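Local coordinates for arginase (Trypanosoma brucei brucei, PDB 4RHJ), which is of unknown function but has the arginase-deacetylase fold of the arginase family, and evolved without the binuclear manganese cluster of true arginases, at residues Arg70-Asp73 and Glu77-Ile80; Gln103-Ala108 and Glu112-Asp117; Met150-Lys155 and Arg182-Lys187; Tyr287-Asp292 and Leu303-Leu308. All coordinates share one frame; numbering follows the deposited sequence.

Contact 1. Residues Arg70-Asp73 and Glu77-Ile80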
loop_
_atom_site.group_PDB
_atom_site.type_symbol
_atom_site.label_atom_id
_atom_site.label_comp_id
_atom_site.label_asym_id
_atom_site.label_seq_id
_atom_site.Cartn_x
_atom_site.Cartn_y
_atom_site.Cartn_z
ATOM N N ARG A 70 -21.539 -7.870 -3.770
ATOM C CA ARG A 70 -21.698 -9.291 -3.473
ATOM C C ARG A 70 -20.769 -10.139 -4.339
ATOM O O ARG A 70 -20.570 -11.324 -4.076
ATOM C CB ARG A 70 -23.150 -9.716 -3.675
ATOM C CG ARG A 70 -24.108 -9.115 -2.664
ATOM C CD ARG A 70 -23.832 -9.642 -1.249
ATOM N NE ARG A 70 -24.849 -9.196 -0.302
ATOM C CZ ARG A 70 -24.672 -8.247 0.612
ATOM N NH1 ARG A 70 -23.499 -7.635 0.736
ATOM N NH2 ARG A 70 -25.675 -7.917 1.420
ATOM N N ASP A 71 -20.189 -9.505 -5.360
ATOM C CA ASP A 71 -19.315 -10.173 -6.317
ATOM C C ASP A 71 -17.957 -10.479 -5.732
ATOM O O ASP A 71 -17.176 -9.575 -5.483
ATOM C CB ASP A 71 -19.138 -9.323 -7.561
ATOM C CG ASP A 71 -20.452 -8.812 -8.107
ATOM O OD1 ASP A 71 -21.212 -9.620 -8.684
ATOM O OD2 ASP A 71 -20.721 -7.603 -7.960
ATOM N N CYS A 72 -17.681 -11.768 -5.553
ATOM C CA CYS A 72 -16.451 -12.248 -4.936
ATOM C C CYS A 72 -15.244 -12.179 -5.871
ATOM O O CYS A 72 -15.382 -11.902 -7.063
ATOM C CB CYS A 72 -16.628 -13.690 -4.453
ATOM S SG CYS A 72 -17.802 -13.919 -3.103
ATOM N N ASP A 73 -14.063 -12.434 -5.311
ATOM C CA ASP A 73 -12.836 -12.466 -6.087
ATOM C C ASP A 73 -12.886 -13.681 -7.000
ATOM O O ASP A 73 -12.555 -13.607 -8.185
ATOM C CB ASP A 73 -11.617 -12.501 -5.160
ATOM C CG ASP A 73 -10.330 -12.445 -5.913
ATOM O OD1 ASP A 73 -10.393 -12.079 -7.095
ATOM O OD2 ASP A 73 -9.267 -12.759 -5.344
ATOM N N GLU A 77 -20.931 -16.171 -5.763
ATOM C CA GLU A 77 -21.570 -14.926 -5.337
ATOM C C GLU A 77 -22.296 -15.057 -3.984
ATOM O O GLU A 77 -23.043 -16.016 -3.770
ATOM C CB GLU A 77 -22.546 -14.439 -6.426
ATOM C CG GLU A 77 -23.154 -15.534 -7.320
ATOM C CD GLU A 77 -24.037 -14.969 -8.439
ATOM O OE1 GLU A 77 -23.852 -15.360 -9.611
ATOM O OE2 GLU A 77 -24.919 -14.137 -8.147
ATOM N N LEU A 78 -22.075 -14.099 -3.077
ATOM C CA LEU A 78 -22.772 -14.102 -1.785
ATOM C C LEU A 78 -24.256 -13.774 -1.963
ATOM O O LEU A 78 -24.618 -12.973 -2.832
ATOM C CB LEU A 78 -22.148 -13.103 -0.803
ATOM C CG LEU A 78 -20.700 -13.174 -0.313
ATOM C CD1 LEU A 78 -20.426 -11.955 0.536
ATOM C CD2 LEU A 78 -20.380 -14.451 0.466
ATOM N N THR A 79 -25.105 -14.409 -1.148
ATOM C CA THR A 79 -26.543 -14.128 -1.113
ATOM C C THR A 79 -27.006 -13.958 0.354
ATOM O O THR A 79 -26.879 -14.875 1.155
ATOM C CB THR A 79 -27.371 -15.256 -1.843
ATOM O OG1 THR A 79 -27.747 -16.287 -0.932
ATOM C CG2 THR A 79 -26.579 -15.877 -2.975
ATOM N N ILE A 80 -27.532 -12.782 0.702
ATOM C CA ILE A 80 -27.822 -12.438 2.105
ATOM C C ILE A 80 -29.320 -12.442 2.485
ATOM O O ILE A 80 -30.121 -11.669 1.949
ATOM C CB ILE A 80 -27.229 -11.044 2.458
ATOM C CG1 ILE A 80 -25.704 -11.018 2.222
ATOM C CG2 ILE A 80 -27.625 -10.611 3.879
ATOM C CD1 ILE A 80 -24.854 -11.825 3.194
#

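Contact 2. Residues Gln103-Ala108 and Glu112-Asp117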
loop_
_atom_site.group_PDB
_atom_site.type_symbol
_atom_site.label_atom_id
_atom_site.label_comp_id
_atom_site.label_asym_id
_atom_site.label_seq_id
_atom_site.Cartn_x
_atom_site.Cartn_y
_atom_site.Cartn_z
ATOM N N GLN A 103 -26.276 -7.119 14.671
ATOM C CA GLN A 103 -25.375 -6.758 15.763
ATOM C C GLN A 103 -25.801 -7.329 17.111
ATOM O O GLN A 103 -26.978 -7.291 17.466
ATOM C CB GLN A 103 -25.272 -5.229 15.886
ATOM C CG GLN A 103 -24.523 -4.527 14.765
ATOM C CD GLN A 103 -23.029 -4.762 14.820
ATOM O OE1 GLN A 103 -22.537 -5.448 15.704
ATOM N NE2 GLN A 103 -22.299 -4.197 13.865
ATOM N N MET A 104 -24.832 -7.836 17.868
ATOM C CA MET A 104 -25.042 -8.175 19.276
ATOM C C MET A 104 -25.714 -7.034 20.058
ATOM O O MET A 104 -26.721 -7.223 20.733
ATOM C CB MET A 104 -23.709 -8.515 19.936
ATOM C CG MET A 104 -23.063 -9.754 19.434
ATOM S SD MET A 104 -22.866 -10.920 20.767
ATOM C CE MET A 104 -22.869 -12.442 19.857
ATOM N N LEU A 105 -25.146 -5.845 19.947
ATOM C CA LEU A 105 -25.569 -4.697 20.737
ATOM C C LEU A 105 -26.781 -3.997 20.116
ATOM O O LEU A 105 -26.696 -3.457 19.015
ATOM C CB LEU A 105 -24.391 -3.721 20.874
ATOM C CG LEU A 105 -24.247 -2.709 22.012
ATOM C CD1 LEU A 105 -24.457 -3.367 23.343
ATOM C CD2 LEU A 105 -22.859 -2.082 21.969
ATOM N N ASP A 106 -27.912 -4.011 20.812
ATOM C CA ASP A 106 -29.067 -3.264 20.328
ATOM C C ASP A 106 -28.844 -1.764 20.473
ATOM O O ASP A 106 -28.762 -1.245 21.583
ATOM C CB ASP A 106 -30.341 -3.665 21.069
ATOM C CG ASP A 106 -31.559 -2.874 20.605
ATOM O OD1 ASP A 106 -31.468 -2.147 19.597
ATOM O OD2 ASP A 106 -32.622 -2.990 21.242
ATOM N N GLU A 107 -28.792 -1.067 19.343
ATOM C CA GLU A 107 -28.569 0.374 19.344
ATOM C C GLU A 107 -29.684 1.275 19.883
ATOM O O GLU A 107 -29.675 2.484 19.644
ATOM C CB GLU A 107 -27.966 0.811 18.003
ATOM C CG GLU A 107 -26.733 0.016 17.597
ATOM C CD GLU A 107 -26.450 0.080 16.109
ATOM O OE1 GLU A 107 -25.598 -0.694 15.627
ATOM O OE2 GLU A 107 -27.076 0.906 15.421
ATOM N N ALA A 108 -30.628 0.683 20.618
ATOM C CA ALA A 108 -31.888 1.326 21.007
ATOM C C ALA A 108 -32.518 0.726 22.264
ATOM O O ALA A 108 -33.736 0.765 22.419
ATOM C CB ALA A 108 -32.891 1.257 19.864
ATOM N N GLU A 112 -26.038 0.744 28.599
ATOM C CA GLU A 112 -25.323 -0.184 29.472
ATOM C C GLU A 112 -24.517 -1.187 28.668
ATOM O O GLU A 112 -24.961 -2.313 28.433
ATOM C CB GLU A 112 -26.287 -0.935 30.390
ATOM C CG GLU A 112 -27.029 -0.068 31.387
ATOM C CD GLU A 112 -28.051 0.825 30.726
ATOM O OE1 GLU A 112 -28.286 0.645 29.516
ATOM O OE2 GLU A 112 -28.611 1.708 31.409
ATOM N N THR A 113 -23.323 -0.778 28.256
ATOM C CA THR A 113 -22.447 -1.634 27.471
ATOM C C THR A 113 -21.903 -2.775 28.315
ATOM O O THR A 113 -21.420 -2.566 29.422
ATOM C CB THR A 113 -21.275 -0.838 26.865
ATOM O OG1 THR A 113 -20.715 0.029 27.862
ATOM C CG2 THR A 113 -21.747 -0.004 25.682
ATOM N N PRO A 114 -21.988 -3.999 27.786
ATOM C CA PRO A 114 -21.620 -5.235 28.480
ATOM C C PRO A 114 -20.188 -5.274 29.000
ATOM O O PRO A 114 -19.344 -4.445 28.654
ATOM C CB PRO A 114 -21.814 -6.306 27.404
ATOM C CG PRO A 114 -22.821 -5.722 26.498
ATOM C CD PRO A 114 -22.525 -4.267 26.443
ATOM N N THR A 115 -19.944 -6.261 29.850
ATOM C CA THR A 115 -18.630 -6.536 30.397
ATOM C C THR A 115 -18.039 -7.665 29.581
ATOM O O THR A 115 -18.708 -8.191 28.719
ATOM C CB THR A 115 -18.713 -6.920 31.868
ATOM O OG1 THR A 115 -19.261 -8.236 31.979
ATOM C CG2 THR A 115 -19.603 -5.934 32.611
ATOM N N SER A 116 -16.792 -8.035 29.861
ATOM C CA SER A 116 -16.102 -9.109 29.137
ATOM C C SER A 116 -16.756 -10.473 29.364
ATOM O O SER A 116 -16.674 -11.357 28.522
ATOM C CB SER A 116 -14.623 -9.176 29.546
ATOM O OG SER A 116 -13.910 -8.001 29.183
ATOM N N ASP A 117 -17.401 -10.644 30.508
ATOM C CA ASP A 117 -18.148 -11.866 30.771
ATOM C C ASP A 117 -19.448 -11.863 29.981
ATOM O O ASP A 117 -19.871 -12.895 29.467
ATOM C CB ASP A 117 -18.448 -12.018 32.264
ATOM C CG ASP A 117 -18.856 -13.431 32.635
ATOM O OD1 ASP A 117 -19.159 -14.224 31.727
ATOM O OD2 ASP A 117 -18.876 -13.748 33.840
#

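Contact 3. Residues Met150-Lys155 and Arg182-Lys187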
loop_
_atom_site.group_PDB
_atom_site.type_symbol
_atom_site.label_atom_id
_atom_site.label_comp_id
_atom_site.label_asym_id
_atom_site.label_seq_id
_atom_site.Cartn_x
_atom_site.Cartn_y
_atom_site.Cartn_z
ATOM N N MET A 150 -16.379 -18.814 20.441
ATOM C CA MET A 150 -16.917 -19.539 19.285
ATOM C C MET A 150 -16.335 -20.944 19.135
ATOM O O MET A 150 -17.055 -21.908 18.830
ATOM C CB MET A 150 -16.665 -18.741 18.000
ATOM C CG MET A 150 -17.389 -17.387 17.927
ATOM S SD MET A 150 -16.935 -16.455 16.446
ATOM C CE MET A 150 -17.671 -17.455 15.159
ATOM N N VAL A 151 -15.033 -21.058 19.343
ATOM C CA VAL A 151 -14.393 -22.363 19.359
ATOM C C VAL A 151 -14.785 -23.154 20.619
ATOM O O VAL A 151 -14.787 -24.382 20.604
ATOM C CB VAL A 151 -12.855 -22.233 19.259
ATOM C CG1 VAL A 151 -12.353 -21.411 20.365
ATOM C CG2 VAL A 151 -12.175 -23.603 19.281
ATOM N N GLU A 152 -15.153 -22.471 21.705
ATOM C CA GLU A 152 -15.574 -23.197 22.911
ATOM C C GLU A 152 -17.010 -23.716 22.840
ATOM O O GLU A 152 -17.329 -24.733 23.456
ATOM C CB GLU A 152 -15.388 -22.331 24.151
ATOM C CG GLU A 152 -13.964 -22.380 24.663
ATOM C CD GLU A 152 -13.838 -21.899 26.068
ATOM O OE1 GLU A 152 -14.524 -20.917 26.411
ATOM O OE2 GLU A 152 -13.054 -22.501 26.826
ATOM N N ALA A 153 -17.858 -23.026 22.080
ATOM C CA ALA A 153 -19.192 -23.513 21.737
ATOM C C ALA A 153 -19.131 -24.749 20.847
ATOM O O ALA A 153 -20.044 -25.575 20.843
ATOM C CB ALA A 153 -19.959 -22.453 21.058
ATOM N N TYR A 154 -18.049 -24.854 20.082
ATOM C CA TYR A 154 -17.858 -25.955 19.137
ATOM C C TYR A 154 -17.424 -27.214 19.856
ATOM O O TYR A 154 -17.927 -28.308 19.589
ATOM C CB TYR A 154 -16.818 -25.583 18.072
ATOM C CG TYR A 154 -16.802 -26.523 16.894
ATOM C CD1 TYR A 154 -16.170 -27.754 16.970
ATOM C CD2 TYR A 154 -17.430 -26.181 15.711
ATOM C CE1 TYR A 154 -16.166 -28.612 15.904
ATOM C CE2 TYR A 154 -17.432 -27.038 14.633
ATOM C CZ TYR A 154 -16.802 -28.249 14.735
ATOM O OH TYR A 154 -16.806 -29.100 13.661
ATOM N N LYS A 155 -16.470 -27.044 20.763
ATOM C CA LYS A 155 -15.923 -28.148 21.531
ATOM C C LYS A 155 -16.923 -28.643 22.575
ATOM O O LYS A 155 -16.864 -29.785 23.014
ATOM C CB LYS A 155 -14.619 -27.722 22.201
ATOM C CG LYS A 155 -13.695 -28.875 22.550
ATOM C CD LYS A 155 -13.231 -29.610 21.306
ATOM C CE LYS A 155 -12.123 -30.578 21.645
ATOM N NZ LYS A 155 -11.637 -31.269 20.437
ATOM N N ARG A 182 -4.081 -18.149 23.786
ATOM C CA ARG A 182 -3.406 -18.621 24.983
ATOM C C ARG A 182 -4.374 -19.370 25.908
ATOM O O ARG A 182 -4.010 -20.353 26.555
ATOM C CB ARG A 182 -2.774 -17.436 25.713
ATOM C CG ARG A 182 -2.131 -17.771 27.030
ATOM C CD ARG A 182 -1.020 -18.760 26.847
ATOM N NE ARG A 182 -0.386 -19.080 28.118
ATOM C CZ ARG A 182 0.636 -18.404 28.630
ATOM N NH1 ARG A 182 1.146 -17.367 27.973
ATOM N NH2 ARG A 182 1.150 -18.768 29.795
ATOM N N VAL A 183 -5.613 -18.899 25.966
ATOM C CA VAL A 183 -6.614 -19.530 26.805
ATOM C C VAL A 183 -7.011 -20.880 26.229
ATOM O O VAL A 183 -7.231 -21.840 26.962
ATOM C CB VAL A 183 -7.868 -18.649 26.964
ATOM C CG1 VAL A 183 -8.940 -19.380 27.754
ATOM C CG2 VAL A 183 -7.502 -17.347 27.645
ATOM N N LEU A 184 -7.095 -20.964 24.908
ATOM C CA LEU A 184 -7.545 -22.197 24.284
ATOM C C LEU A 184 -6.474 -23.269 24.365
ATOM O O LEU A 184 -6.763 -24.406 24.720
ATOM C CB LEU A 184 -7.948 -21.945 22.835
ATOM C CG LEU A 184 -9.141 -20.999 22.709
ATOM C CD1 LEU A 184 -9.237 -20.490 21.296
ATOM C CD2 LEU A 184 -10.412 -21.689 23.148
ATOM N N LEU A 185 -5.243 -22.900 24.025
ATOM C CA LEU A 185 -4.102 -23.804 24.121
ATOM C C LEU A 185 -4.027 -24.482 25.477
ATOM O O LEU A 185 -3.943 -25.705 25.564
ATOM C CB LEU A 185 -2.803 -23.047 23.849
ATOM C CG LEU A 185 -2.596 -22.742 22.371
ATOM C CD1 LEU A 185 -1.417 -21.828 22.190
ATOM C CD2 LEU A 185 -2.399 -24.034 21.606
ATOM N N ASP A 186 -4.074 -23.679 26.534
ATOM C CA ASP A 186 -3.928 -24.200 27.879
ATOM C C ASP A 186 -5.107 -25.057 28.293
ATOM O O ASP A 186 -5.001 -25.856 29.222
ATOM C CB ASP A 186 -3.743 -23.061 28.868
ATOM C CG ASP A 186 -2.349 -22.492 28.832
ATOM O OD1 ASP A 186 -2.171 -21.384 28.295
ATOM O OD2 ASP A 186 -1.426 -23.164 29.329
ATOM N N LYS A 187 -6.232 -24.888 27.606
ATOM C CA LYS A 187 -7.419 -25.690 27.877
ATOM C C LYS A 187 -7.374 -26.985 27.073
ATOM O O LYS A 187 -8.272 -27.821 27.174
ATOM C CB LYS A 187 -8.693 -24.900 27.564
ATOM C CG LYS A 187 -9.316 -24.245 28.805
ATOM C CD LYS A 187 -10.645 -23.557 28.505
ATOM C CE LYS A 187 -11.505 -23.420 29.773
ATOM N NZ LYS A 187 -12.114 -24.720 30.215
#

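Contact 4. Residues Tyr287-Asp292 and Leu303-Leu308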
loop_
_atom_site.group_PDB
_atom_site.type_symbol
_atom_site.label_atom_id
_atom_site.label_comp_id
_atom_site.label_asym_id
_atom_site.label_seq_id
_atom_site.Cartn_x
_atom_site.Cartn_y
_atom_site.Cartn_z
ATOM N N TYR A 287 -11.584 -9.278 13.367
ATOM C CA TYR A 287 -11.511 -8.300 14.453
ATOM C C TYR A 287 -10.347 -7.327 14.304
ATOM O O TYR A 287 -9.602 -7.394 13.335
ATOM C CB TYR A 287 -11.377 -9.025 15.785
ATOM C CG TYR A 287 -10.122 -9.874 15.915
ATOM C CD1 TYR A 287 -10.086 -11.187 15.448
ATOM C CD2 TYR A 287 -8.982 -9.365 16.518
ATOM C CE1 TYR A 287 -8.945 -11.964 15.589
ATOM C CE2 TYR A 287 -7.853 -10.125 16.665
ATOM C CZ TYR A 287 -7.824 -11.424 16.197
ATOM O OH TYR A 287 -6.669 -12.177 16.340
ATOM N N GLY A 288 -10.187 -6.432 15.276
ATOM C CA GLY A 288 -9.052 -5.515 15.286
ATOM C C GLY A 288 -9.309 -4.137 14.713
ATOM O O GLY A 288 -8.428 -3.282 14.706
ATOM N N TYR A 289 -10.534 -3.922 14.248
ATOM C CA TYR A 289 -10.900 -2.723 13.536
ATOM C C TYR A 289 -11.639 -1.744 14.441
ATOM O O TYR A 289 -12.596 -2.084 15.122
ATOM C CB TYR A 289 -11.752 -3.082 12.305
ATOM C CG TYR A 289 -12.543 -1.926 11.746
ATOM C CD1 TYR A 289 -11.919 -0.904 11.041
ATOM C CD2 TYR A 289 -13.919 -1.838 11.948
ATOM C CE1 TYR A 289 -12.653 0.166 10.546
ATOM C CE2 TYR A 289 -14.664 -0.762 11.444
ATOM C CZ TYR A 289 -14.020 0.234 10.740
ATOM O OH TYR A 289 -14.739 1.300 10.235
ATOM N N ASN A 290 -11.165 -0.513 14.431
ATOM C CA ASN A 290 -11.726 0.533 15.261
ATOM C C ASN A 290 -11.828 1.800 14.426
ATOM O O ASN A 290 -10.815 2.383 14.050
ATOM C CB ASN A 290 -10.870 0.744 16.512
ATOM C CG ASN A 290 -11.392 1.860 17.410
ATOM O OD1 ASN A 290 -12.240 2.648 17.018
ATOM N ND2 ASN A 290 -10.842 1.947 18.612
ATOM N N PRO A 291 -13.068 2.225 14.142
ATOM C CA PRO A 291 -13.400 3.332 13.240
ATOM C C PRO A 291 -12.607 4.583 13.561
ATOM O O PRO A 291 -12.263 5.330 12.651
ATOM C CB PRO A 291 -14.894 3.550 13.487
ATOM C CG PRO A 291 -15.178 2.860 14.787
ATOM C CD PRO A 291 -14.268 1.699 14.804
ATOM N N ASP A 292 -12.278 4.762 14.833
ATOM C CA ASP A 292 -11.618 5.978 15.299
ATOM C C ASP A 292 -10.157 6.076 14.861
ATOM O O ASP A 292 -9.579 7.162 14.851
ATOM C CB ASP A 292 -11.733 6.084 16.829
ATOM C CG ASP A 292 -13.141 6.489 17.284
ATOM O OD1 ASP A 292 -13.933 6.928 16.427
ATOM O OD2 ASP A 292 -13.462 6.381 18.488
ATOM N N LEU A 303 -10.374 3.309 4.935
ATOM C CA LEU A 303 -9.513 2.354 4.244
ATOM C C LEU A 303 -9.607 0.934 4.822
ATOM O O LEU A 303 -9.577 -0.050 4.102
ATOM C CB LEU A 303 -8.067 2.837 4.302
ATOM C CG LEU A 303 -7.599 3.480 3.004
ATOM C CD1 LEU A 303 -8.579 4.562 2.543
ATOM C CD2 LEU A 303 -6.202 4.024 3.177
ATOM N N THR A 304 -9.716 0.837 6.140
ATOM C CA THR A 304 -9.758 -0.463 6.798
ATOM C C THR A 304 -11.092 -1.139 6.597
ATOM O O THR A 304 -11.179 -2.367 6.554
ATOM C CB THR A 304 -9.497 -0.330 8.275
ATOM O OG1 THR A 304 -8.372 0.537 8.460
ATOM C CG2 THR A 304 -9.236 -1.708 8.912
ATOM N N ALA A 305 -12.136 -0.328 6.484
ATOM C CA ALA A 305 -13.470 -0.860 6.215
ATOM C C ALA A 305 -13.495 -1.502 4.821
ATOM O O ALA A 305 -14.002 -2.612 4.641
ATOM C CB ALA A 305 -14.499 0.219 6.316
ATOM N N ILE A 306 -12.930 -0.784 3.853
ATOM C CA ILE A 306 -12.831 -1.271 2.484
ATOM C C ILE A 306 -12.093 -2.605 2.481
ATOM O O ILE A 306 -12.597 -3.611 1.987
ATOM C CB ILE A 306 -12.115 -0.229 1.561
ATOM C CG1 ILE A 306 -13.003 0.997 1.332
ATOM C CG2 ILE A 306 -11.745 -0.825 0.218
ATOM C CD1 ILE A 306 -12.274 2.197 0.734
ATOM N N ALA A 307 -10.912 -2.605 3.076
ATOM C CA ALA A 307 -10.063 -3.786 3.138
ATOM C C ALA A 307 -10.757 -4.950 3.818
ATOM O O ALA A 307 -10.781 -6.060 3.312
ATOM C CB ALA A 307 -8.778 -3.452 3.866
ATOM N N LEU A 308 -11.334 -4.692 4.979
ATOM C CA LEU A 308 -11.871 -5.784 5.756
ATOM C C LEU A 308 -13.163 -6.293 5.187
ATOM O O LEU A 308 -13.467 -7.474 5.321
ATOM C CB LEU A 308 -12.054 -5.360 7.197
ATOM C CG LEU A 308 -10.739 -5.399 7.954
ATOM C CD1 LEU A 308 -11.011 -5.128 9.414
ATOM C CD2 LEU A 308 -10.057 -6.737 7.781
#

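Contact 1. Residues Arg70-Asp73 and Glu77-Ile80
Arg-70 CG stands anti to the carbonyl carbon, and the chain then bends at chi2 (-66°), which lays it across Leu-78 and brings its guanidinium group to Ile-80. Ile-80 meets it with CG1, which stands anti to its own carbonyl carbon (chi1 -58°). The approach is over a face. Ile-80 CG1 lies 3.2 Å from both Arg-70 NE and Arg-70 NH2, so the flat group rests on a methylene carbon. NH1 and NH2 make weak hydrogen bonds to the carbonyl oxygens of Phe-65 and Leu-66, where helix 62-66 ends, and the positive charge probably suits that end of the helix. The aliphatic part of Arg-70 runs at about a right angle to Leu-78, with Arg-70 CD 3.9 Å from Leu-78 CB.

The segment 77-80 belongs to strand 77-81, the outermost strand on one side of the parallel sheet within this chain. Thr-79 bonds through its backbone to Met-96 and Val-98 of the neighbouring strand. On the other flank, residues 70-73 add just a single beta bridge, Asp-71 with Glu-77. Next to the bridge, Leu-78 N donates to Arg-70 O at 3.3 Å, a weak but fairly straight bond (160°).

Cys-72 supplies the apolar end of the contact. Its SG is 4.1 Å from Leu-78 CG, and both side chains also touch helix 303-316. Asp-71 reaches the second subunit, where OD2 hydrogen-bonds to NE2 of Gln-200 of that chain.

Contact 2. Residues Gln103-Ala108 and Glu112-Asp117
Apolar contact between Leu-105 and Pro-114 joins the two segments. Leu-105 CD1 meets Pro-114 CD, the ring carbon next to the proline nitrogen, at 3.8 Å. The two side chains cross obliquely. Leu-105 reaches the proline because CG extends anti to the backbone N (chi1 -156°), and chi2 then splits the methyls between two neighbours. CD1 goes to the proline ring. CD2 faces the methyl of Thr-113, with Leu-105 CD2 and Thr-113 CG2 4.4 Å apart. This second touch is loose. The buried area is small, and the contact lies at the surface. Pro-114 also packs on Phe-22 and on Trp-119. Met-104 reaches Trp-119 as well, so this tryptophan is shared by both segments.

No hydrogen bond crosses between the segments. The polar interactions instead organise each side separately. Thr-115 is the N-cap of the helix that follows. Its OG1 accepts a weak bond from Asp-117 N at 3.4 Å, and the bond is strongly bent (130°). In return, Thr-115 N is hydrogen-bonded to the carboxylate of Glu-118, three residues on, as in the half of a capping box that the third helix residue's side chain supplies. On the other side, backbone bonds tie Met-104 to Gly-50 and Asp-106 to Met-21.

Residues 103-108 leave the end of strand 95-103, and residues 112-117 lead into helix 116-131. The contact closes this strand-to-helix loop at the start of a beta-alpha-beta crossover, whose next strand, 136-140, lies beyond strand 46-50 in the parallel sheet.

Contact 3. Residues Met150-Lys155 and Arg182-Lys187
Two helices of the alpha/beta fold pack side by side here, with Val-151 and Glu-152 of helix 148-157 facing Leu-184 of helix 180-186 and Lys-187 nearby in the chain. Helix 180-186 is the connection of a beta-alpha-beta crossover between the adjacent parallel strands 163-168 and 190-196. Val-151 and Leu-184 both touch strand 163-168 beneath them.

Val-151 and Leu-184 run alongside each other, pointing opposite ways. Val-151 CG1 sits between its own backbone N and carbonyl carbon (chi1 58°), and from there it enters the fork of the leucine. It lies 3.4 Å from both Leu-184 CD1 and Leu-184 CD2, closer than carbons normally pack. Leu-184 CD2 also meets Glu-152 CG at 3.9 Å.

Glu-152 extends beyond CG and crosses Lys-187 at about a right angle. Glu-152 OE2 lies 3.1 Å from Lys-187 CD, beside the aliphatic chain. The lysine bends at chi4 (-74°), and Lys-187 NZ remains 4.2 Å from Glu-152 OE2, beyond salt-bridge range. The opposite charges may still attract weakly. The firmer partner of Glu-152 is Tyr-120, whose OH is hydrogen-bonded to OE1.

One turn of helix 180-186 carries its own salt bridge. Arg-182 NE lies 2.9 Å from Asp-186 OD1, which accepts with its syn lone pair and sits almost in the guanidinium plane.

Contact 4. Residues Tyr287-Asp292 and Leu303-Leu308
Thr-304 OG1 is held by two partners, the backbone N of Ala-255 and the carboxylate of Asp-294. This hydroxyl belongs to the first turn of helix 303-316, and the two bonds fix the rotation of the side chain. With OG1 so placed (chi1 -46°), the methyl CG2 stands anti to the backbone N and faces Tyr-289. Thr-304 CG2 comes within 3.5 Å of Tyr-289 CD1, approaching the ring obliquely.

Tyr-289 carries the loop side of the contact. Its CG is anti to the backbone N (chi1 162°), and the side chain lies alongside that of Thr-304, pointing the opposite way. Three levels of the side chain touch the helix. Tyr-289 CB meets Leu-308 CD1 at 3.6 Å, Tyr-289 CD1 meets the threonine methyl, and Tyr-289 OH lies 4.1 Å from Ala-305 CB.

The loop folds back after the tyrosine. Pro-291 N sits over one ring face, offset toward the rim. Asn-290 OD1 accepts from Asp-292 N at 3.0 Å, forming an Asx turn with the donor above the carbonyl plane. Asp-292 then makes a salt bridge to Lys-298 of the third subunit.

The side chain of Leu-308 is about 8 Å from that of Asp-244, seen to bind manganese in a structure of this protein; none is bound to this chain. The chemistry implies a division of labour: hydrogen bonds set the threonine, and its buried methyl joins the alanine and leucine in packing against the tyrosine.

In the fold
The four contacts follow one another along the chain, each closing before the next opens, and none touches another. All border the same parallel sheet. Contact 1 lies at its outermost strand 77-81, and contact 2 follows the neighbouring strand 95-103. Contact 4 follows the inner strand 281-287, and contact 3 joins helices beside strand 163-168. The centres of contacts 1 and 3 are about 30 Å apart, on opposite sides of the chain's centre; those of contacts 2 and 4 are about 20 Å apart. Helix 303-316 connects two of them, since it includes residues 303-308 and touches contact 1 further on. Contacts 1 and 4 both meet the second subunit, so parts of the fold joined by this helix take part in the three-chain assembly.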